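Long-range contacts in protein-glutamine gamma-glutamyltransferase 2 (Pagrus major, PDB 1G0D), which is a transglutaminase that, probably with calcium, joins peptide-bound glutamine to the primary amines of lysines, monoamines or polyamines, cross-linking or aminating proteins: residues T220-S225 with L354-P358; C272-A276 with W329-V335; W351-D355 with C367-V373. All coordinates share one frame; numbering follows the deposited sequence.

How the contacts relate
From the N terminus, residues 220-225 at the end of helix 212-223 open contact 1, which closes only at 354-358. Nested inside that long loop, contact 2 sets the start of helix 272-286 against strand 329-339. Contact 3 begins on strand 350-355, where contact 1 ends, and after a short loop adds 368-372, an outermost strand of the sheet; contact 2 has closed before it opens. Contacts 1 and 3 share Leu354 and Asp355. Contacts 2 and 3 are joined through neighbouring strands of one antiparallel sheet, where Val335 O probably accepts a bond from Leu354 N. Together they tie two helices to that sheet and bring together the active-site residues Cys272, His332 and Asp355.

Contact 1: residues T220-S225 with L354-P358; sequences TAMVNS and LDPTP
Thr220, near the end of helix 212-223, packs its methyl and hydroxyl on the chain running from Leu354 to Pro356. With OG1 turned to chi1 -65°, the methyl CG2 lies anti to the backbone N and reaches the backbone between Asp355 and Pro356, 3.5 Å from Asp355 O and 3.6 Å from Pro356 CA. The hydroxyl meets the branch point of Leu354, OG1 to CG 2.9 Å; this approach is too close to be trusted, and the leucine itself is modelled with a nearly eclipsed chi2 (2°). The polar partner of Thr220 OG1 is Gly216 O, one turn back in the helix. One turn onward, Val223 lies alongside Pro356 and points the same way, CB to CB 4.0 Å. Phe275 of helix 272-286 also touches this proline.

The helix end thus backs the segment that carries the active-site Asp355 in this papain-like catalytic core. The CB of that aspartate points away from 220-225, its carboxylate turned to His332.

No hydrogen bond spans the contact; the polar groups find their partners within their own segment or in neighbouring parts of the chain. Asn224 crosses Pro358 at about a right angle, its OD1 3.0 Å from the ring CD, while its ND2 is held by Leu232 O. Ser225 CA rests 4.0 Å from Pro358 CG. Its OG turns back to the helix and bonds Ala221 O at 2.8 Å, in the carbonyl plane on a lone pair. In the other segment, Thr357 N makes a weak bond of 3.3 Å to Asp355 OD1.

Contact 2: residues C272-A276 with W329-V335; sequences CWVFA and WNFHCWV
Cys272 fits its side chain between His332, Trp329 and the backbone of Cys333, with more of its surface buried here than any other residue of the contact. CB lies in the plane of the imidazole at its edge, 3.3 Å from His332 ND1. The sulfur sits between the backbone N and the carbonyl carbon (chi1 79°), which turns it toward the strand. It lies too near another part of the model for its exact place to be sure, and its distances carry that doubt. As modelled, SG is 3.2 Å from the same His332 ND1 and meets the edge of the Trp329 indole, SG to CZ3 4.1 Å. Cys333 N points its hydrogen almost straight at Cys272 SG, 3.6 Å away at 170°.

This is the core of the papain-like transglutaminase fold: the active-site cysteine stands at the start of a helix, the active-site histidine on the strand beside it. Helix 272-276 and strand 331-335 run nearly parallel here, 13° apart, with axes 6.8 Å from each other at closest approach. His332 NE2 hydrogen-bonds Asp355 OD2, completing the triad. Tyr515, important for catalytic activity, has its OH weakly hydrogen-bonded by Cys272 N, and its ring stacks on Phe331.

Ala276, one turn along, lets the helix settle close to the strand: its CB lies 3.8 Å from Trp334 O, and its carbonyl oxygen touches the methyl CG2 of Val335. Between these two positions Cys333 SG packs against the CB of Trp273, 3.4 Å away. Beyond that pair the edge of the Phe331 ring approaches the indole obliquely, Phe331 CZ to Trp273 CE3 3.8 Å, with Met164 of strand 159-164 touching both side chains.

Contact 3: residues W351-D355 with C367-V373; sequences WQVLD and CCGPCPV. With SO4 (sulfate ion), chain B.
An antiparallel pair with a beta bulge adds strand 368-372 to the edge of the catalytic sheet, beside strand 350-355. Asp355 and Cys368 form one hydrogen-bonded pair, Asp355 N to Cys368 O 2.9 Å and Cys368 N to Asp355 O 2.9 Å. Val353 and Cys371 form the next: Val353 N meets Cys371 O at 2.8 Å and Cys371 N meets Val353 O at 3.1 Å. Between them two residues, Gly369 and cis-Pro370, stand opposite Leu354 alone, so the register slips by one and strand 368-372 bulges. Gly369, at a positive phi of 86°, brings its CA within 3.4 Å of Val353 O. Past Pro372, Val373 N bonds Trp351 O at 3.1 Å, and the CG2 methyls of Val353 and Val373 meet at 3.5 Å, the two side chains at about a right angle. Gln352 OE1 passes over Pro372 to bond Arg341. At the far end, Trp351 NE1 gives its hydrogen to sulfate O2 at 3.1 Å, in the ring plane; Arg291 also binds this ion, which probably comes from the crystallisation liquor. With both its N-H and its C=O bonded to Cys368, the Asp355 backbone is probably held firmly in place.

Contact 1: residues T220-S225 with L354-P358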
loop_
_atom_site.group_PDB
_atom_site.type_symbol
_atom_site.label_atom_id
_atom_site.label_comp_id
_atom_site.label_asym_id
_atom_site.label_seq_id
_atom_site.Cartn_x
_atom_site.Cartn_y
_atom_site.Cartn_z
ATOM N N THR A 220 -8.772 1.505 6.594
ATOM C CA THR A 220 -7.419 1.496 7.117
ATOM C C THR A 220 -7.321 0.718 8.429
ATOM O O THR A 220 -6.315 0.043 8.714
ATOM C CB THR A 220 -6.953 2.905 7.328
ATOM O OG1 THR A 220 -6.868 3.535 6.057
ATOM C CG2 THR A 220 -5.588 2.943 7.933
ATOM N N ALA A 221 -8.387 0.789 9.220
ATOM C CA ALA A 221 -8.415 0.111 10.509
ATOM C C ALA A 221 -8.591 -1.403 10.408
ATOM O O ALA A 221 -8.021 -2.157 11.210
ATOM C CB ALA A 221 -9.506 0.717 11.370
ATOM N N MET A 222 -9.356 -1.853 9.420
ATOM C CA MET A 222 -9.617 -3.285 9.247
ATOM C C MET A 222 -8.510 -4.105 8.588
ATOM O O MET A 222 -8.459 -5.334 8.751
ATOM C CB MET A 222 -10.906 -3.473 8.463
ATOM C CG MET A 222 -12.129 -3.021 9.231
ATOM S SD MET A 222 -12.719 -4.331 10.318
ATOM C CE MET A 222 -12.475 -5.817 9.194
ATOM N N VAL A 223 -7.633 -3.437 7.840
ATOM C CA VAL A 223 -6.554 -4.144 7.152
ATOM C C VAL A 223 -5.643 -4.922 8.074
ATOM O O VAL A 223 -5.258 -6.042 7.754
ATOM C CB VAL A 223 -5.722 -3.197 6.294
ATOM C CG1 VAL A 223 -4.567 -3.949 5.618
ATOM C CG2 VAL A 223 -6.622 -2.580 5.267
ATOM N N ASN A 224 -5.293 -4.348 9.216
ATOM C CA ASN A 224 -4.455 -5.080 10.133
ATOM C C ASN A 224 -4.785 -4.872 11.595
ATOM O O ASN A 224 -4.986 -5.826 12.319
ATOM C CB ASN A 224 -2.991 -4.749 9.900
ATOM C CG ASN A 224 -2.081 -5.374 10.944
ATOM O OD1 ASN A 224 -1.222 -4.718 11.522
ATOM N ND2 ASN A 224 -2.270 -6.656 11.184
ATOM N N SER A 225 -4.867 -3.626 12.031
ATOM C CA SER A 225 -5.113 -3.362 13.438
ATOM C C SER A 225 -6.230 -4.157 14.098
ATOM O O SER A 225 -6.096 -4.529 15.274
ATOM C CB SER A 225 -5.339 -1.865 13.677
ATOM O OG SER A 225 -6.699 -1.540 13.544
ATOM N N LEU A 354 -3.141 7.610 5.079
ATOM C CA LEU A 354 -3.828 6.518 5.784
ATOM C C LEU A 354 -2.742 5.419 6.004
ATOM O O LEU A 354 -2.250 4.801 5.047
ATOM C CB LEU A 354 -4.947 5.955 4.904
ATOM C CG LEU A 354 -6.418 6.291 5.119
ATOM C CD1 LEU A 354 -6.555 7.247 6.222
ATOM C CD2 LEU A 354 -7.006 6.863 3.888
ATOM N N ASP A 355 -2.347 5.184 7.245
ATOM C CA ASP A 355 -1.333 4.181 7.507
ATOM C C ASP A 355 -1.990 2.993 8.198
ATOM O O ASP A 355 -2.400 3.084 9.351
ATOM C CB ASP A 355 -0.243 4.789 8.375
ATOM C CG ASP A 355 1.035 3.982 8.358
ATOM O OD1 ASP A 355 1.022 2.854 7.836
ATOM O OD2 ASP A 355 2.057 4.478 8.869
ATOM N N PRO A 356 -2.118 1.853 7.484
ATOM C CA PRO A 356 -2.751 0.666 8.090
ATOM C C PRO A 356 -1.907 -0.008 9.200
ATOM O O PRO A 356 -2.450 -0.742 10.045
ATOM C CB PRO A 356 -2.995 -0.270 6.892
ATOM C CG PRO A 356 -2.584 0.519 5.635
ATOM C CD PRO A 356 -1.677 1.603 6.094
ATOM N N THR A 357 -0.590 0.238 9.161
ATOM C CA THR A 357 0.355 -0.291 10.118
ATOM C C THR A 357 0.111 0.343 11.476
ATOM O O THR A 357 0.227 1.568 11.637
ATOM C CB THR A 357 1.778 -0.010 9.687
ATOM O OG1 THR A 357 2.000 -0.538 8.365
ATOM C CG2 THR A 357 2.736 -0.673 10.650
ATOM N N PRO A 358 -0.232 -0.487 12.476
ATOM C CA PRO A 358 -0.494 0.074 13.803
ATOM C C PRO A 358 0.679 0.872 14.326
ATOM O O PRO A 358 1.830 0.631 13.953
ATOM C CB PRO A 358 -0.844 -1.155 14.676
ATOM C CG PRO A 358 -1.297 -2.217 13.677
ATOM C CD PRO A 358 -0.402 -1.957 12.461
#

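Contact 2: residues C272-A276 with W329-V335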
loop_
_atom_site.group_PDB
_atom_site.type_symbol
_atom_site.label_atom_id
_atom_site.label_comp_id
_atom_site.label_asym_id
_atom_site.label_seq_id
_atom_site.Cartn_x
_atom_site.Cartn_y
_atom_site.Cartn_z
ATOM N N CYS A 272 4.186 -3.993 6.701
ATOM C CA CYS A 272 3.729 -2.686 6.239
ATOM C C CYS A 272 3.386 -2.460 4.771
ATOM O O CYS A 272 2.287 -1.975 4.504
ATOM C CB CYS A 272 4.622 -1.563 6.767
ATOM S SG CYS A 272 6.123 -1.319 5.931
ATOM N N TRP A 273 4.239 -2.808 3.815
ATOM C CA TRP A 273 3.860 -2.588 2.401
ATOM C C TRP A 273 2.716 -3.511 1.892
ATOM O O TRP A 273 2.039 -3.172 0.919
ATOM C CB TRP A 273 5.079 -2.690 1.459
ATOM C CG TRP A 273 5.462 -4.073 1.245
ATOM C CD1 TRP A 273 4.994 -4.916 0.281
ATOM C CD2 TRP A 273 6.285 -4.859 2.106
ATOM N NE1 TRP A 273 5.462 -6.183 0.496
ATOM C CE2 TRP A 273 6.260 -6.178 1.616
ATOM C CE3 TRP A 273 7.039 -4.579 3.252
ATOM C CZ2 TRP A 273 6.963 -7.219 2.235
ATOM C CZ3 TRP A 273 7.729 -5.600 3.860
ATOM C CH2 TRP A 273 7.688 -6.905 3.353
ATOM N N VAL A 274 2.498 -4.671 2.520
ATOM C CA VAL A 274 1.391 -5.559 2.126
ATOM C C VAL A 274 0.021 -5.021 2.627
ATOM O O VAL A 274 -1.022 -5.279 2.006
ATOM C CB VAL A 274 1.565 -6.970 2.711
ATOM C CG1 VAL A 274 0.425 -7.827 2.289
ATOM C CG2 VAL A 274 2.799 -7.579 2.221
ATOM N N PHE A 275 0.037 -4.284 3.747
ATOM C CA PHE A 275 -1.154 -3.665 4.354
ATOM C C PHE A 275 -1.532 -2.490 3.464
ATOM O O PHE A 275 -2.694 -2.255 3.198
ATOM C CB PHE A 275 -0.860 -3.025 5.724
ATOM C CG PHE A 275 -0.488 -3.980 6.801
ATOM C CD1 PHE A 275 -0.840 -5.322 6.724
ATOM C CD2 PHE A 275 0.332 -3.544 7.853
ATOM C CE1 PHE A 275 -0.365 -6.226 7.659
ATOM C CE2 PHE A 275 0.825 -4.434 8.810
ATOM C CZ PHE A 275 0.480 -5.778 8.713
ATOM N N ALA A 276 -0.533 -1.710 3.060
ATOM C CA ALA A 276 -0.769 -0.546 2.224
ATOM C C ALA A 276 -1.340 -0.967 0.863
ATOM O O ALA A 276 -2.366 -0.421 0.436
ATOM C CB ALA A 276 0.509 0.226 2.058
ATOM N N TRP A 329 13.424 2.598 10.515
ATOM C CA TRP A 329 13.225 1.512 9.564
ATOM C C TRP A 329 13.919 1.814 8.237
ATOM O O TRP A 329 14.094 2.987 7.891
ATOM C CB TRP A 329 11.733 1.344 9.318
ATOM C CG TRP A 329 10.969 0.854 10.496
ATOM C CD1 TRP A 329 11.321 0.960 11.822
ATOM C CD2 TRP A 329 9.703 0.167 10.465
ATOM N NE1 TRP A 329 10.343 0.379 12.612
ATOM C CE2 TRP A 329 9.346 -0.112 11.804
ATOM C CE3 TRP A 329 8.838 -0.242 9.435
ATOM C CZ2 TRP A 329 8.147 -0.783 12.130
ATOM C CZ3 TRP A 329 7.650 -0.908 9.766
ATOM C CH2 TRP A 329 7.319 -1.167 11.095
ATOM N N ASN A 330 14.296 0.780 7.478
ATOM C CA ASN A 330 14.956 1.018 6.186
ATOM C C ASN A 330 13.974 1.763 5.257
ATOM O O ASN A 330 14.370 2.592 4.419
ATOM C CB ASN A 330 15.385 -0.299 5.540
ATOM C CG ASN A 330 16.657 -0.875 6.146
ATOM O OD1 ASN A 330 17.192 -0.356 7.137
ATOM N ND2 ASN A 330 17.141 -1.962 5.556
ATOM N N PHE A 331 12.690 1.449 5.410
ATOM C CA PHE A 331 11.620 2.098 4.651
ATOM C C PHE A 331 10.331 1.705 5.320
ATOM O O PHE A 331 10.292 0.808 6.148
ATOM C CB PHE A 331 11.607 1.684 3.158
ATOM C CG PHE A 331 11.054 0.303 2.900
ATOM C CD1 PHE A 331 11.904 -0.804 2.791
ATOM C CD2 PHE A 331 9.688 0.097 2.807
ATOM C CE1 PHE A 331 11.399 -2.102 2.603
ATOM C CE2 PHE A 331 9.166 -1.207 2.617
ATOM C CZ PHE A 331 10.024 -2.307 2.515
ATOM N N HIS A 332 9.276 2.411 4.995
ATOM C CA HIS A 332 7.985 2.102 5.557
ATOM C C HIS A 332 6.976 2.647 4.589
ATOM O O HIS A 332 7.128 3.760 4.091
ATOM C CB HIS A 332 7.791 2.774 6.907
ATOM C CG HIS A 332 6.395 2.648 7.432
ATOM N ND1 HIS A 332 5.716 1.447 7.441
ATOM C CD2 HIS A 332 5.567 3.559 8.004
ATOM C CE1 HIS A 332 4.527 1.621 8.002
ATOM N NE2 HIS A 332 4.414 2.890 8.354
ATOM N N CYS A 333 5.934 1.869 4.353
ATOM C CA CYS A 333 4.888 2.221 3.432
ATOM C C CYS A 333 3.519 2.557 4.042
ATOM O O CYS A 333 3.123 2.038 5.088
ATOM C CB CYS A 333 4.683 1.063 2.465
ATOM S SG CYS A 333 6.103 0.503 1.584
ATOM N N TRP A 334 2.802 3.445 3.370
ATOM C CA TRP A 334 1.442 3.782 3.743
ATOM C C TRP A 334 0.695 4.144 2.450
ATOM O O TRP A 334 1.150 3.885 1.338
ATOM C CB TRP A 334 1.357 4.905 4.803
ATOM C CG TRP A 334 1.951 6.218 4.437
ATOM C CD1 TRP A 334 1.366 7.210 3.701
ATOM C CD2 TRP A 334 3.251 6.716 4.815
ATOM N NE1 TRP A 334 2.221 8.294 3.596
ATOM C CE2 TRP A 334 3.381 8.012 4.268
ATOM C CE3 TRP A 334 4.313 6.188 5.560
ATOM C CZ2 TRP A 334 4.529 8.784 4.446
ATOM C CZ3 TRP A 334 5.462 6.966 5.736
ATOM C CH2 TRP A 334 5.555 8.250 5.177
ATOM N N VAL A 335 -0.447 4.768 2.591
ATOM C CA VAL A 335 -1.230 5.078 1.430
ATOM C C VAL A 335 -1.742 6.505 1.517
ATOM O O VAL A 335 -1.933 7.022 2.601
ATOM C CB VAL A 335 -2.334 4.016 1.400
ATOM C CG1 VAL A 335 -3.716 4.598 1.495
ATOM C CG2 VAL A 335 -2.111 3.155 0.252
#

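Contact 3: residues W351-D355 with C367-V373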
loop_
_atom_site.group_PDB
_atom_site.type_symbol
_atom_site.label_atom_id
_atom_site.label_comp_id
_atom_site.label_asym_id
_atom_site.label_seq_id
_atom_site.Cartn_x
_atom_site.Cartn_y
_atom_site.Cartn_z
ATOM N N TRP A 351 -4.749 15.148 -0.781
ATOM C CA TRP A 351 -4.227 13.858 -0.322
ATOM C C TRP A 351 -4.173 13.717 1.205
ATOM O O TRP A 351 -3.693 14.607 1.903
ATOM C CB TRP A 351 -2.818 13.620 -0.879
ATOM C CG TRP A 351 -2.711 13.501 -2.353
ATOM C CD1 TRP A 351 -2.169 14.410 -3.201
ATOM C CD2 TRP A 351 -3.162 12.404 -3.166
ATOM N NE1 TRP A 351 -2.257 13.954 -4.504
ATOM C CE2 TRP A 351 -2.856 12.734 -4.505
ATOM C CE3 TRP A 351 -3.789 11.190 -2.890
ATOM C CZ2 TRP A 351 -3.164 11.880 -5.564
ATOM C CZ3 TRP A 351 -4.089 10.342 -3.946
ATOM C CH2 TRP A 351 -3.775 10.695 -5.270
ATOM N N GLN A 352 -4.636 12.574 1.706
ATOM C CA GLN A 352 -4.640 12.277 3.132
ATOM C C GLN A 352 -3.857 11.016 3.332
ATOM O O GLN A 352 -3.963 10.089 2.552
ATOM C CB GLN A 352 -6.058 12.059 3.616
ATOM C CG GLN A 352 -7.026 13.015 2.979
ATOM C CD GLN A 352 -6.995 14.351 3.631
ATOM O OE1 GLN A 352 -7.045 14.449 4.849
ATOM N NE2 GLN A 352 -6.918 15.394 2.837
ATOM N N VAL A 353 -3.054 10.985 4.377
ATOM C CA VAL A 353 -2.251 9.823 4.685
ATOM C C VAL A 353 -3.050 8.858 5.529
ATOM O O VAL A 353 -3.588 9.241 6.538
ATOM C CB VAL A 353 -0.967 10.229 5.469
ATOM C CG1 VAL A 353 -0.283 9.007 6.058
ATOM C CG2 VAL A 353 -0.013 10.947 4.565
ATOM N N LEU A 354 -3.141 7.610 5.079
ATOM C CA LEU A 354 -3.828 6.518 5.784
ATOM C C LEU A 354 -2.742 5.419 6.004
ATOM O O LEU A 354 -2.250 4.801 5.047
ATOM C CB LEU A 354 -4.947 5.955 4.904
ATOM C CG LEU A 354 -6.418 6.291 5.119
ATOM C CD1 LEU A 354 -6.555 7.247 6.222
ATOM C CD2 LEU A 354 -7.006 6.863 3.888
ATOM N N ASP A 355 -2.347 5.184 7.245
ATOM C CA ASP A 355 -1.333 4.181 7.507
ATOM C C ASP A 355 -1.990 2.993 8.198
ATOM O O ASP A 355 -2.400 3.084 9.351
ATOM C CB ASP A 355 -0.243 4.789 8.375
ATOM C CG ASP A 355 1.035 3.982 8.358
ATOM O OD1 ASP A 355 1.022 2.854 7.836
ATOM O OD2 ASP A 355 2.057 4.478 8.869
ATOM N N CYS A 367 -4.235 2.469 14.107
ATOM C CA CYS A 367 -3.874 2.760 12.725
ATOM C C CYS A 367 -3.784 4.291 12.669
ATOM O O CYS A 367 -4.203 4.967 13.635
ATOM C CB CYS A 367 -4.969 2.263 11.784
ATOM S SG CYS A 367 -6.490 3.314 11.755
ATOM N N CYS A 368 -3.252 4.833 11.560
ATOM C CA CYS A 368 -3.120 6.290 11.388
ATOM C C CYS A 368 -3.930 6.932 10.253
ATOM O O CYS A 368 -4.096 6.348 9.184
ATOM C CB CYS A 368 -1.652 6.661 11.198
ATOM S SG CYS A 368 -0.802 6.822 12.792
ATOM N N GLY A 369 -4.424 8.148 10.505
ATOM C CA GLY A 369 -5.168 8.881 9.506
ATOM C C GLY A 369 -6.650 8.601 9.420
ATOM O O GLY A 369 -7.155 7.773 10.150
ATOM N N PRO A 370 -7.366 9.234 8.478
ATOM C CA PRO A 370 -6.850 10.165 7.468
ATOM C C PRO A 370 -6.288 11.479 7.954
ATOM O O PRO A 370 -6.982 12.261 8.592
ATOM C CB PRO A 370 -8.041 10.372 6.545
ATOM C CG PRO A 370 -9.159 10.175 7.387
ATOM C CD PRO A 370 -8.813 9.084 8.351
ATOM N N CYS A 371 -5.024 11.724 7.610
ATOM C CA CYS A 371 -4.315 12.947 7.988
ATOM C C CYS A 371 -3.870 13.772 6.771
ATOM O O CYS A 371 -3.157 13.287 5.909
ATOM C CB CYS A 371 -3.065 12.605 8.833
ATOM S SG CYS A 371 -2.117 14.081 9.242
ATOM N N PRO A 372 -4.263 15.050 6.707
ATOM C CA PRO A 372 -3.850 15.860 5.571
ATOM C C PRO A 372 -2.357 15.871 5.377
ATOM O O PRO A 372 -1.635 16.226 6.287
ATOM C CB PRO A 372 -4.349 17.246 5.942
ATOM C CG PRO A 372 -5.555 16.980 6.801
ATOM C CD PRO A 372 -5.097 15.828 7.642
ATOM N N VAL A 373 -1.877 15.487 4.209
ATOM C CA VAL A 373 -0.445 15.573 3.958
ATOM C C VAL A 373 0.003 17.061 4.084
ATOM O O VAL A 373 1.173 17.360 4.329
ATOM C CB VAL A 373 -0.112 15.111 2.545
ATOM C CG1 VAL A 373 1.351 15.304 2.273
ATOM C CG2 VAL A 373 -0.515 13.691 2.371
HETATM S S SO4 B . 0.239 15.208 -6.957
HETATM O O1 SO4 B . 0.241 15.667 -5.651
HETATM O O2 SO4 B . -1.077 14.796 -7.270
HETATM O O3 SO4 B . 0.470 16.375 -7.680
HETATM O O4 SO4 B . 1.313 14.273 -7.153
#